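Local coordinates for ATP grasp ligase (Microcystis aeruginosa MRC, PDB 5IG9), which probably catalyses ATP-dependent carboxylate ligation as an ATP-grasp enzyme, consistent with a role in cross-linking the precursor peptide during microviridin biosynthesis, at residues T34-T39 with I55-Q60; M75-K80 with E96-I101; V43-G48 with R102-S107; G52-I55 with Q60-E63. All coordinates share one frame; numbering follows the deposited sequence.

Contact 1 of 4, residues T34-T39 with I55-Q60; sequences TDRFPT and ITDGDQ
The guanidinium of R36 presents its end to the carboxylate of D57, and the two flat groups meet along their edges rather than across a face, with their planes 34° apart. Both carboxylate oxygens lie near the guanidinium plane at its edge, each about 15° out of it. The result is a two-pronged salt bridge: R36 NH2 donates to D57 OD1 at 2.6 Å, and R36 NH1 donates to D57 OD2 at 2.8 Å. Each oxygen is approached on its syn side, and the paired bonds should fix the rotation of both groups. Next in the chain, the F37 ring has P38 CB over one face, near the rim; the peptide bond joining these two residues is cis.

R36 gets there by a bend. Its chain leaves CB extended, then turns at chi3 (41°), which brings the tip across the D57 side chain at about a right angle. The arginine has further acidic partners: NE pairs with E40 and NH1 with D33, so R36 is held among three carboxylates and their charges are probably balanced in part by it.

This is a surface contact. It links the loop between strands 29-33 and 42-47 to the end of strand 54-57, and beside it F37 turns inward against C97 and I101 of helix 87-107 and V43 of strand 42-47.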
loop_
_atom_site.group_PDB
_atom_site.type_symbol
_atom_site.label_atom_id
_atom_site.label_comp_id
_atom_site.label_asym_id
_atom_site.label_seq_id
_atom_site.Cartn_x
_atom_site.Cartn_y
_atom_site.Cartn_z
ATOM N N THR A 34 1.914 12.901 11.893
ATOM C CA THR A 34 2.431 11.538 11.839
ATOM C C THR A 34 3.947 11.497 11.971
ATOM O O THR A 34 4.496 10.511 12.471
ATOM C CB THR A 34 1.996 10.860 10.538
ATOM O OG1 THR A 34 2.368 11.679 9.423
ATOM C CG2 THR A 34 0.494 10.648 10.524
ATOM N N ASP A 35 4.641 12.550 11.533
ATOM C CA ASP A 35 6.097 12.549 11.615
ATOM C C ASP A 35 6.601 12.754 13.037
ATOM O O ASP A 35 7.744 12.388 13.333
ATOM C CB ASP A 35 6.681 13.616 10.690
ATOM C CG ASP A 35 6.251 15.017 11.070
ATOM O OD1 ASP A 35 5.111 15.182 11.553
ATOM O OD2 ASP A 35 7.055 15.954 10.887
ATOM N N ARG A 36 5.781 13.318 13.920
ATOM C CA ARG A 36 6.152 13.511 15.315
ATOM C C ARG A 36 5.774 12.322 16.190
ATOM O O ARG A 36 5.781 12.441 17.419
ATOM C CB ARG A 36 5.521 14.801 15.845
ATOM C CG ARG A 36 6.049 16.038 15.133
ATOM C CD ARG A 36 5.395 17.320 15.609
ATOM N NE ARG A 36 5.206 17.350 17.053
ATOM C CZ ARG A 36 4.020 17.457 17.642
ATOM N NH1 ARG A 36 2.923 17.555 16.903
ATOM N NH2 ARG A 36 3.929 17.476 18.966
ATOM N N PHE A 37 5.436 11.194 15.578
ATOM C CA PHE A 37 5.265 9.916 16.257
ATOM C C PHE A 37 6.400 9.016 15.793
ATOM O O PHE A 37 6.697 8.975 14.602
ATOM C CB PHE A 37 3.896 9.304 15.930
ATOM C CG PHE A 37 3.773 7.839 16.271
ATOM C CD1 PHE A 37 3.411 7.438 17.548
ATOM C CD2 PHE A 37 3.989 6.866 15.307
ATOM C CE1 PHE A 37 3.288 6.094 17.860
ATOM C CE2 PHE A 37 3.867 5.521 15.616
ATOM C CZ PHE A 37 3.516 5.136 16.893
ATOM N N PRO A 38 7.031 8.275 16.717
ATOM C CA PRO A 38 6.735 8.130 18.145
ATOM C C PRO A 38 7.559 9.035 19.057
ATOM O O PRO A 38 7.420 8.968 20.279
ATOM C CB PRO A 38 7.088 6.673 18.404
ATOM C CG PRO A 38 8.285 6.460 17.522
ATOM C CD PRO A 38 8.061 7.312 16.288
ATOM N N THR A 39 8.410 9.869 18.455
ATOM C CA THR A 39 9.355 10.668 19.230
ATOM C C THR A 39 8.654 11.653 20.165
ATOM O O THR A 39 9.143 11.903 21.274
ATOM C CB THR A 39 10.305 11.400 18.274
ATOM O OG1 THR A 39 11.062 10.437 17.527
ATOM C CG2 THR A 39 11.272 12.303 19.037
ATOM N N ILE A 55 -4.755 9.372 21.692
ATOM C CA ILE A 55 -3.598 10.048 21.121
ATOM C C ILE A 55 -3.294 11.255 21.994
ATOM O O ILE A 55 -4.174 12.094 22.226
ATOM C CB ILE A 55 -3.854 10.486 19.670
ATOM C CG1 ILE A 55 -4.440 9.331 18.859
ATOM C CG2 ILE A 55 -2.577 11.006 19.038
ATOM C CD1 ILE A 55 -4.765 9.702 17.438
ATOM N N THR A 56 -2.059 11.344 22.479
ATOM C CA THR A 56 -1.644 12.423 23.364
ATOM C C THR A 56 -0.540 13.234 22.700
ATOM O O THR A 56 0.493 12.676 22.316
ATOM C CB THR A 56 -1.156 11.878 24.710
ATOM O OG1 THR A 56 -2.189 11.093 25.324
ATOM C CG2 THR A 56 -0.774 13.019 25.636
ATOM N N ASP A 57 -0.757 14.545 22.574
ATOM C CA ASP A 57 0.235 15.481 22.040
ATOM C C ASP A 57 0.366 16.640 23.025
ATOM O O ASP A 57 -0.376 17.624 22.930
ATOM C CB ASP A 57 -0.165 15.979 20.651
ATOM C CG ASP A 57 0.957 16.723 19.938
ATOM O OD1 ASP A 57 1.980 17.042 20.583
ATOM O OD2 ASP A 57 0.812 16.995 18.729
ATOM N N GLY A 58 1.313 16.528 23.957
ATOM C CA GLY A 58 1.513 17.551 24.968
ATOM C C GLY A 58 0.267 17.769 25.803
ATOM O O GLY A 58 -0.261 16.827 26.404
ATOM N N ASP A 59 -0.219 19.013 25.831
ATOM C CA ASP A 59 -1.475 19.325 26.500
ATOM C C ASP A 59 -2.685 18.751 25.770
ATOM O O ASP A 59 -3.714 18.507 26.407
ATOM C CB ASP A 59 -1.635 20.842 26.642
ATOM C CG ASP A 59 -1.712 21.552 25.297
ATOM O OD1 ASP A 59 -0.646 21.819 24.699
ATOM O OD2 ASP A 59 -2.834 21.854 24.839
ATOM N N GLN A 60 -2.591 18.525 24.460
ATOM C CA GLN A 60 -3.738 18.054 23.696
ATOM C C GLN A 60 -3.893 16.543 23.822
ATOM O O GLN A 60 -2.912 15.809 23.965
ATOM C CB GLN A 60 -3.612 18.453 22.226
ATOM C CG GLN A 60 -4.154 19.841 21.911
ATOM C CD GLN A 60 -4.263 20.101 20.418
ATOM O OE1 GLN A 60 -3.262 20.104 19.703
ATOM N NE2 GLN A 60 -5.487 20.307 19.940
#

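Contact 2 of 4, residues M75-K80 with E96-I101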
loop_
_atom_site.group_PDB
_atom_site.type_symbol
_atom_site.label_atom_id
_atom_site.label_comp_id
_atom_site.label_asym_id
_atom_site.label_seq_id
_atom_site.Cartn_x
_atom_site.Cartn_y
_atom_site.Cartn_z
ATOM N N MET A 75 0.724 11.407 5.167
ATOM C CA MET A 75 1.218 10.252 5.911
ATOM C C MET A 75 2.743 10.259 5.873
ATOM O O MET A 75 3.348 9.768 4.916
ATOM C CB MET A 75 0.654 8.958 5.335
ATOM C CG MET A 75 -0.866 8.871 5.370
ATOM S SD MET A 75 -1.705 9.912 4.156
ATOM C CE MET A 75 -0.975 9.326 2.630
ATOM N N ARG A 76 3.365 10.811 6.916
ATOM C CA ARG A 76 4.820 10.834 7.016
ATOM C C ARG A 76 5.277 10.147 8.298
ATOM O O ARG A 76 5.895 10.778 9.160
ATOM C CB ARG A 76 5.334 12.273 6.958
ATOM C CG ARG A 76 4.907 13.030 5.713
ATOM C CD ARG A 76 5.389 12.329 4.457
ATOM N NE ARG A 76 4.718 12.837 3.268
ATOM C CZ ARG A 76 5.165 13.847 2.532
ATOM N NH1 ARG A 76 6.294 14.462 2.859
ATOM N NH2 ARG A 76 4.482 14.243 1.465
ATOM N N TYR A 77 4.997 8.850 8.422
ATOM C CA TYR A 77 5.163 8.156 9.695
ATOM C C TYR A 77 6.625 8.118 10.123
ATOM O O TYR A 77 7.471 7.545 9.431
ATOM C CB TYR A 77 4.611 6.738 9.596
ATOM C CG TYR A 77 3.240 6.650 8.970
ATOM C CD1 TYR A 77 2.105 7.036 9.671
ATOM C CD2 TYR A 77 3.080 6.166 7.678
ATOM C CE1 TYR A 77 0.852 6.951 9.098
ATOM C CE2 TYR A 77 1.833 6.076 7.101
ATOM C CZ TYR A 77 0.723 6.469 7.814
ATOM O OH TYR A 77 -0.522 6.378 7.237
ATOM N N GLY A 78 6.914 8.734 11.269
ATOM C CA GLY A 78 8.210 8.598 11.907
ATOM C C GLY A 78 9.365 9.317 11.252
ATOM O O GLY A 78 10.516 8.908 11.443
ATOM N N LEU A 79 9.109 10.386 10.495
ATOM C CA LEU A 79 10.208 11.079 9.829
ATOM C C LEU A 79 11.147 11.726 10.837
ATOM O O LEU A 79 12.372 11.701 10.664
ATOM C CB LEU A 79 9.669 12.126 8.859
ATOM C CG LEU A 79 9.003 11.610 7.583
ATOM C CD1 LEU A 79 8.986 12.709 6.534
ATOM C CD2 LEU A 79 9.712 10.370 7.060
ATOM N N LYS A 80 10.595 12.295 11.907
ATOM C CA LYS A 80 11.406 12.930 12.938
ATOM C C LYS A 80 12.175 11.924 13.812
ATOM O O LYS A 80 12.610 12.291 14.904
ATOM C CB LYS A 80 10.532 13.833 13.814
ATOM C CG LYS A 80 10.269 15.214 13.214
ATOM C CD LYS A 80 9.560 16.115 14.201
ATOM C CE LYS A 80 10.344 17.396 14.415
ATOM N NZ LYS A 80 10.350 18.284 13.215
ATOM N N GLU A 96 7.364 -0.290 11.352
ATOM C CA GLU A 96 6.483 -0.603 12.473
ATOM C C GLU A 96 5.531 0.551 12.765
ATOM O O GLU A 96 4.347 0.331 13.046
ATOM C CB GLU A 96 7.309 -0.943 13.714
ATOM C CG GLU A 96 6.484 -1.371 14.918
ATOM C CD GLU A 96 5.927 -2.775 14.779
ATOM O OE1 GLU A 96 6.458 -3.549 13.955
ATOM O OE2 GLU A 96 4.958 -3.101 15.497
ATOM N N CYS A 97 6.033 1.787 12.708
ATOM C CA CYS A 97 5.177 2.952 12.913
ATOM C C CYS A 97 4.100 3.037 11.841
ATOM O O CYS A 97 2.930 3.308 12.139
ATOM C CB CYS A 97 6.018 4.228 12.917
ATOM S SG CYS A 97 7.192 4.345 14.275
ATOM N N ARG A 98 4.481 2.806 10.583
ATOM C CA ARG A 98 3.524 2.904 9.486
ATOM C C ARG A 98 2.412 1.874 9.638
ATOM O O ARG A 98 1.227 2.202 9.520
ATOM C CB ARG A 98 4.248 2.737 8.148
ATOM C CG ARG A 98 3.331 2.717 6.936
ATOM C CD ARG A 98 4.127 2.523 5.658
ATOM N NE ARG A 98 3.481 1.566 4.767
ATOM C CZ ARG A 98 2.630 1.895 3.803
ATOM N NH1 ARG A 98 2.317 3.168 3.591
ATOM N NH2 ARG A 98 2.092 0.949 3.045
ATOM N N LEU A 99 2.773 0.622 9.923
ATOM C CA LEU A 99 1.762 -0.412 10.125
ATOM C C LEU A 99 0.877 -0.114 11.330
ATOM O O LEU A 99 -0.315 -0.447 11.319
ATOM C CB LEU A 99 2.426 -1.773 10.298
ATOM C CG LEU A 99 3.047 -2.384 9.047
ATOM C CD1 LEU A 99 3.613 -3.732 9.403
ATOM C CD2 LEU A 99 2.011 -2.507 7.944
ATOM N N SER A 100 1.438 0.500 12.374
ATOM C CA SER A 100 0.658 0.807 13.571
ATOM C C SER A 100 -0.398 1.869 13.289
ATOM O O SER A 100 -1.577 1.691 13.617
ATOM C CB SER A 100 1.577 1.277 14.699
ATOM O OG SER A 100 2.612 0.349 14.959
ATOM N N ILE A 101 0.015 2.993 12.700
ATOM C CA ILE A 101 -0.919 4.091 12.478
ATOM C C ILE A 101 -1.904 3.745 11.374
ATOM O O ILE A 101 -3.062 4.173 11.411
ATOM C CB ILE A 101 -0.156 5.392 12.168
ATOM C CG1 ILE A 101 0.894 5.656 13.247
ATOM C CG2 ILE A 101 -1.121 6.562 12.092
ATOM C CD1 ILE A 101 0.317 5.755 14.649
#
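Y77 meets helix 87-107 with its ring, and the first kind of contact is CH-pi. R98 CA sits over one face of the tyrosine, 4.1 Å from the ring centroid and 28° off the normal. On the opposite face lies M75 CA, from the ring's own segment, so the ring is sandwiched between the helix backbone and the loop that carries it.

Apolar contacts add to this on the helix side of the ring. The aliphatic base of R98 runs along one side of the ring: R98 CG approaches Y77 CD2 at 3.5 Å. With CG anti to the backbone N (chi1 176°), the arginine lays these methylenes against the tyrosine, then bends at chi3. At the CD1/CE1 flank, on the same side of the ring plane as R98, I101 comes in obliquely, its CB 3.6 Å from Y77 CE1. Nearer the backbone, Y77 CB packs against C97 CB at 4.4 Å.

The loop itself is shaped by a type II beta turn from R76 to L79, with Y77 and G78 at its two central positions; G78 has the positive phi usual there. In the Rossmann-like pre-ATP-grasp domain this is the connection from parallel strand 69-72 to the helix that follows, folded back onto that helix.

Within the helix segment, E96 O accepts from both S100 N and S100 OG, the hydroxyl at 2.6 Å, and the two donors arrive from opposite faces of its plane. The E96 carboxylate bonds to L168 N and S169 OG of the second subunit.

Contact 3 of 4, residues V43-G48 with R102-S107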
loop_
_atom_site.group_PDB
_atom_site.type_symbol
_atom_site.label_atom_id
_atom_site.label_comp_id
_atom_site.label_asym_id
_atom_site.label_seq_id
_atom_site.Cartn_x
_atom_site.Cartn_y
_atom_site.Cartn_z
ATOM N N VAL A 43 0.672 7.486 21.272
ATOM C CA VAL A 43 -0.486 6.806 20.711
ATOM C C VAL A 43 -0.666 5.490 21.456
ATOM O O VAL A 43 0.278 4.697 21.565
ATOM C CB VAL A 43 -0.331 6.561 19.198
ATOM C CG1 VAL A 43 -1.589 5.919 18.626
ATOM C CG2 VAL A 43 -0.025 7.863 18.472
ATOM N N ASP A 44 -1.868 5.268 21.983
ATOM C CA ASP A 44 -2.213 4.029 22.669
ATOM C C ASP A 44 -3.409 3.408 21.963
ATOM O O ASP A 44 -4.471 4.033 21.873
ATOM C CB ASP A 44 -2.522 4.279 24.145
ATOM C CG ASP A 44 -1.332 4.822 24.898
ATOM O OD1 ASP A 44 -0.192 4.440 24.560
ATOM O OD2 ASP A 44 -1.534 5.637 25.824
ATOM N N LEU A 45 -3.232 2.183 21.469
ATOM C CA LEU A 45 -4.235 1.489 20.667
ATOM C C LEU A 45 -4.609 0.190 21.364
ATOM O O LEU A 45 -3.810 -0.751 21.400
ATOM C CB LEU A 45 -3.712 1.225 19.258
ATOM C CG LEU A 45 -3.208 2.473 18.541
ATOM C CD1 LEU A 45 -2.633 2.111 17.184
ATOM C CD2 LEU A 45 -4.329 3.481 18.410
ATOM N N TYR A 46 -5.820 0.138 21.905
ATOM C CA TYR A 46 -6.301 -1.012 22.656
ATOM C C TYR A 46 -7.251 -1.838 21.798
ATOM O O TYR A 46 -8.113 -1.293 21.106
ATOM C CB TYR A 46 -7.011 -0.564 23.936
ATOM C CG TYR A 46 -6.099 0.083 24.953
ATOM C CD1 TYR A 46 -5.823 1.444 24.908
ATOM C CD2 TYR A 46 -5.519 -0.670 25.963
ATOM C CE1 TYR A 46 -4.989 2.035 25.843
ATOM C CE2 TYR A 46 -4.689 -0.091 26.900
ATOM C CZ TYR A 46 -4.426 1.259 26.838
ATOM O OH TYR A 46 -3.595 1.827 27.776
ATOM N N SER A 47 -7.091 -3.153 21.850
ATOM C CA SER A 47 -7.923 -4.090 21.108
ATOM C C SER A 47 -8.590 -5.041 22.088
ATOM O O SER A 47 -7.910 -5.705 22.876
ATOM C CB SER A 47 -7.097 -4.859 20.073
ATOM O OG SER A 47 -6.925 -4.103 18.887
ATOM N N GLY A 48 -9.922 -5.102 22.031
ATOM C CA GLY A 48 -10.706 -5.908 22.950
ATOM C C GLY A 48 -11.655 -5.051 23.772
ATOM O O GLY A 48 -12.161 -4.034 23.287
ATOM N N ARG A 102 -1.474 2.973 10.376
ATOM C CA ARG A 102 -2.408 2.498 9.359
ATOM C C ARG A 102 -3.485 1.616 9.971
ATOM O O ARG A 102 -4.657 1.703 9.591
ATOM C CB ARG A 102 -1.661 1.736 8.266
ATOM C CG ARG A 102 -0.939 2.621 7.274
ATOM C CD ARG A 102 -0.139 1.791 6.291
ATOM N NE ARG A 102 -0.979 0.902 5.490
ATOM C CZ ARG A 102 -1.474 1.216 4.297
ATOM N NH1 ARG A 102 -1.220 2.402 3.764
ATOM N NH2 ARG A 102 -2.227 0.345 3.638
ATOM N N GLY A 103 -3.105 0.752 10.912
ATOM C CA GLY A 103 -4.089 -0.094 11.567
ATOM C C GLY A 103 -5.057 0.703 12.417
ATOM O O GLY A 103 -6.245 0.379 12.494
ATOM N N MET A 104 -4.560 1.755 13.073
ATOM C CA MET A 104 -5.437 2.643 13.827
ATOM C C MET A 104 -6.476 3.282 12.916
ATOM O O MET A 104 -7.675 3.265 13.215
ATOM C CB MET A 104 -4.613 3.720 14.529
ATOM C CG MET A 104 -5.468 4.764 15.220
ATOM S SD MET A 104 -4.517 6.151 15.863
ATOM C CE MET A 104 -4.400 7.186 14.407
ATOM N N ILE A 105 -6.029 3.854 11.797
ATOM C CA ILE A 105 -6.948 4.541 10.891
ATOM C C ILE A 105 -7.949 3.561 10.298
ATOM O O ILE A 105 -9.148 3.852 10.209
ATOM C CB ILE A 105 -6.161 5.276 9.791
ATOM C CG1 ILE A 105 -5.234 6.312 10.418
ATOM C CG2 ILE A 105 -7.111 5.924 8.792
ATOM C CD1 ILE A 105 -4.240 6.896 9.450
ATOM N N ALA A 106 -7.478 2.381 9.895
ATOM C CA ALA A 106 -8.353 1.402 9.261
ATOM C C ALA A 106 -9.374 0.815 10.225
ATOM O O ALA A 106 -10.393 0.281 9.777
ATOM C CB ALA A 106 -7.520 0.282 8.641
ATOM N N SER A 107 -9.126 0.893 11.533
ATOM C CA SER A 107 -10.065 0.372 12.518
ATOM C C SER A 107 -11.088 1.404 12.965
ATOM O O SER A 107 -12.142 1.024 13.485
ATOM C CB SER A 107 -9.309 -0.154 13.740
ATOM O OG SER A 107 -8.386 -1.161 13.367
#
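M104 reaches strand 42-47 because its side chain is extended through the first two torsions: CG is anti to the backbone N (chi1 174°) and SD continues the line, before a bend at chi3 (85°) turns the terminal methyl. L45 answers from the strand with CG anti to its carbonyl carbon (chi1 -54°), which carries CG toward the helix, where both methyls touch M104. The two side chains cross at about a right angle, and the leucine fork rests on the near half of the methionine: L45 CD1 is 3.7 Å from M104 CB, and L45 CD2 is 3.6 Å from M104 CG. The sulfur extends past L45 to V43, where M104 SD lies 4.0 Å from V43 CG1, an oblique approach.

Residues alternate along the strand as expected, V43 and L45 facing helix 87-107 while D44 between them points away. This is one face of a small antiparallel sheet laid on a helix of the pre-ATP-grasp domain. I55 of the adjacent strand 54-57 touches M104 as well, so the methionine packs on side chains from two strands.

Toward its C-terminal end the helix turns a polar side chain back on itself, S107 OG donating to G103 O at 2.8 Å. The strand edge is used by the dimer: D44 to S47 pair with an antiparallel strand of the second subunit, continuing the sheet across the interface, and the D44 carboxylate bonds to S145 and N147 of that subunit.

Contact 4 of 4, residues G52-I55 with Q60-E63; sequences GGII and QKLE
I55 and L62 form the close-knit part of this pairing, an antiparallel hydrogen-bonded pair whose two backbone bonds run in both directions. I55 N donates to L62 O at 2.9 Å, nearly straight at 172°, and L62 N returns a bond to I55 O at 2.8 Å. Weaker CA-H...O contacts supplement them: I54 CA faces L62 O and K61 CA faces I55 O. On the buried face the I55 and L62 side chains lie alongside each other and point the same way, with their CD1 methyls 3.9 Å apart. F30 of strand 29-33 touches both side chains on that face, and I55 also packs on M104 of helix 87-107.

The other face is looser and nearer solvent. Here I54 and E63 make the non-hydrogen-bonded pair, but their side chains barely meet; I54 CD1 comes only to 4.1 Å from E63 OE1. Instead, I54 stretches its CG1 branch anti to the backbone N (chi1 180°), carrying CD1 over the K61 chain, where it is 3.5 Å from K61 CD and touches CG and CE too. The lysine is exposed, and its methylenes provide a partial cover for the isoleucine at this open side.

Past I55 and T56 the chain reverses through D57 to Q60, a type II' beta turn with G58 in its first central position at positive phi. With backbone bonds between D57 and Q60 in both directions, the whole is a classic two-residue beta hairpin, and it ends the three-stranded antiparallel sheet with strand 60-63 as an outer strand.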
loop_
_atom_site.group_PDB
_atom_site.type_symbol
_atom_site.label_atom_id
_atom_site.label_comp_id
_atom_site.label_asym_id
_atom_site.label_seq_id
_atom_site.Cartn_x
_atom_site.Cartn_y
_atom_site.Cartn_z
ATOM N N GLY A 52 -9.944 2.940 26.293
ATOM C CA GLY A 52 -10.140 3.585 25.005
ATOM C C GLY A 52 -8.815 4.016 24.392
ATOM O O GLY A 52 -7.929 4.527 25.065
ATOM N N GLY A 53 -8.691 3.790 23.088
ATOM C CA GLY A 53 -7.544 4.293 22.356
ATOM C C GLY A 53 -7.451 5.802 22.474
ATOM O O GLY A 53 -8.459 6.516 22.518
ATOM N N ILE A 54 -6.222 6.300 22.534
ATOM C CA ILE A 54 -5.994 7.692 22.900
ATOM C C ILE A 54 -4.701 8.169 22.253
ATOM O O ILE A 54 -3.683 7.467 22.259
ATOM C CB ILE A 54 -5.963 7.851 24.436
ATOM C CG1 ILE A 54 -5.730 9.300 24.835
ATOM C CG2 ILE A 54 -4.924 6.932 25.060
ATOM C CD1 ILE A 54 -5.930 9.531 26.300
ATOM N N ILE A 55 -4.755 9.372 21.692
ATOM C CA ILE A 55 -3.598 10.048 21.121
ATOM C C ILE A 55 -3.294 11.255 21.994
ATOM O O ILE A 55 -4.174 12.094 22.226
ATOM C CB ILE A 55 -3.854 10.486 19.670
ATOM C CG1 ILE A 55 -4.440 9.331 18.859
ATOM C CG2 ILE A 55 -2.577 11.006 19.038
ATOM C CD1 ILE A 55 -4.765 9.702 17.438
ATOM N N GLN A 60 -2.591 18.525 24.460
ATOM C CA GLN A 60 -3.738 18.054 23.696
ATOM C C GLN A 60 -3.893 16.543 23.822
ATOM O O GLN A 60 -2.912 15.809 23.965
ATOM C CB GLN A 60 -3.612 18.453 22.226
ATOM C CG GLN A 60 -4.154 19.841 21.911
ATOM C CD GLN A 60 -4.263 20.101 20.418
ATOM O OE1 GLN A 60 -3.262 20.104 19.703
ATOM N NE2 GLN A 60 -5.487 20.307 19.940
ATOM N N LYS A 61 -5.141 16.088 23.757
ATOM C CA LYS A 61 -5.489 14.702 24.031
ATOM C C LYS A 61 -6.747 14.350 23.254
ATOM O O LYS A 61 -7.742 15.078 23.318
ATOM C CB LYS A 61 -5.699 14.490 25.536
ATOM C CG LYS A 61 -6.259 13.131 25.919
ATOM C CD LYS A 61 -6.054 12.863 27.402
ATOM C CE LYS A 61 -4.575 12.710 27.734
ATOM N NZ LYS A 61 -4.285 13.163 29.124
ATOM N N LEU A 62 -6.702 13.238 22.526
ATOM C CA LEU A 62 -7.793 12.846 21.639
ATOM C C LEU A 62 -8.176 11.404 21.935
ATOM O O LEU A 62 -7.382 10.489 21.702
ATOM C CB LEU A 62 -7.384 13.023 20.170
ATOM C CG LEU A 62 -8.387 12.814 19.033
ATOM C CD1 LEU A 62 -8.129 11.479 18.356
ATOM C CD2 LEU A 62 -9.837 12.916 19.502
ATOM N N GLU A 63 -9.382 11.207 22.456
ATOM C CA GLU A 63 -9.908 9.868 22.657
ATOM C C GLU A 63 -10.514 9.373 21.353
ATOM O O GLU A 63 -11.329 10.063 20.736
ATOM C CB GLU A 63 -10.948 9.855 23.778
ATOM C CG GLU A 63 -10.395 10.240 25.146
ATOM C CD GLU A 63 -10.719 9.215 26.221
ATOM O OE1 GLU A 63 -9.889 9.026 27.136
ATOM O OE2 GLU A 63 -11.801 8.594 26.150
#

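From the N terminus, the chain leaves strand 29-33 and opens contact 1, then starts contact 3 on strand 42-47 before contact 1 has closed, so these two cross. The short loop of contact 4 begins at 52-55; contact 1 closes on 55-60, sharing I55 and Q60 with contact 4, whose hairpin closes at 60-63. Contact 2 opens after strand 69-72 and closes on helix 87-107 at 96-101, just ahead of 102-107, where contact 3 closes around both contacts 2 and 4. Together they tie the small antiparallel sheet to the helix and to the loops following parallel strands 29-33 and 69-72. T34 OG1 and R76 N join contacts 1 and 2.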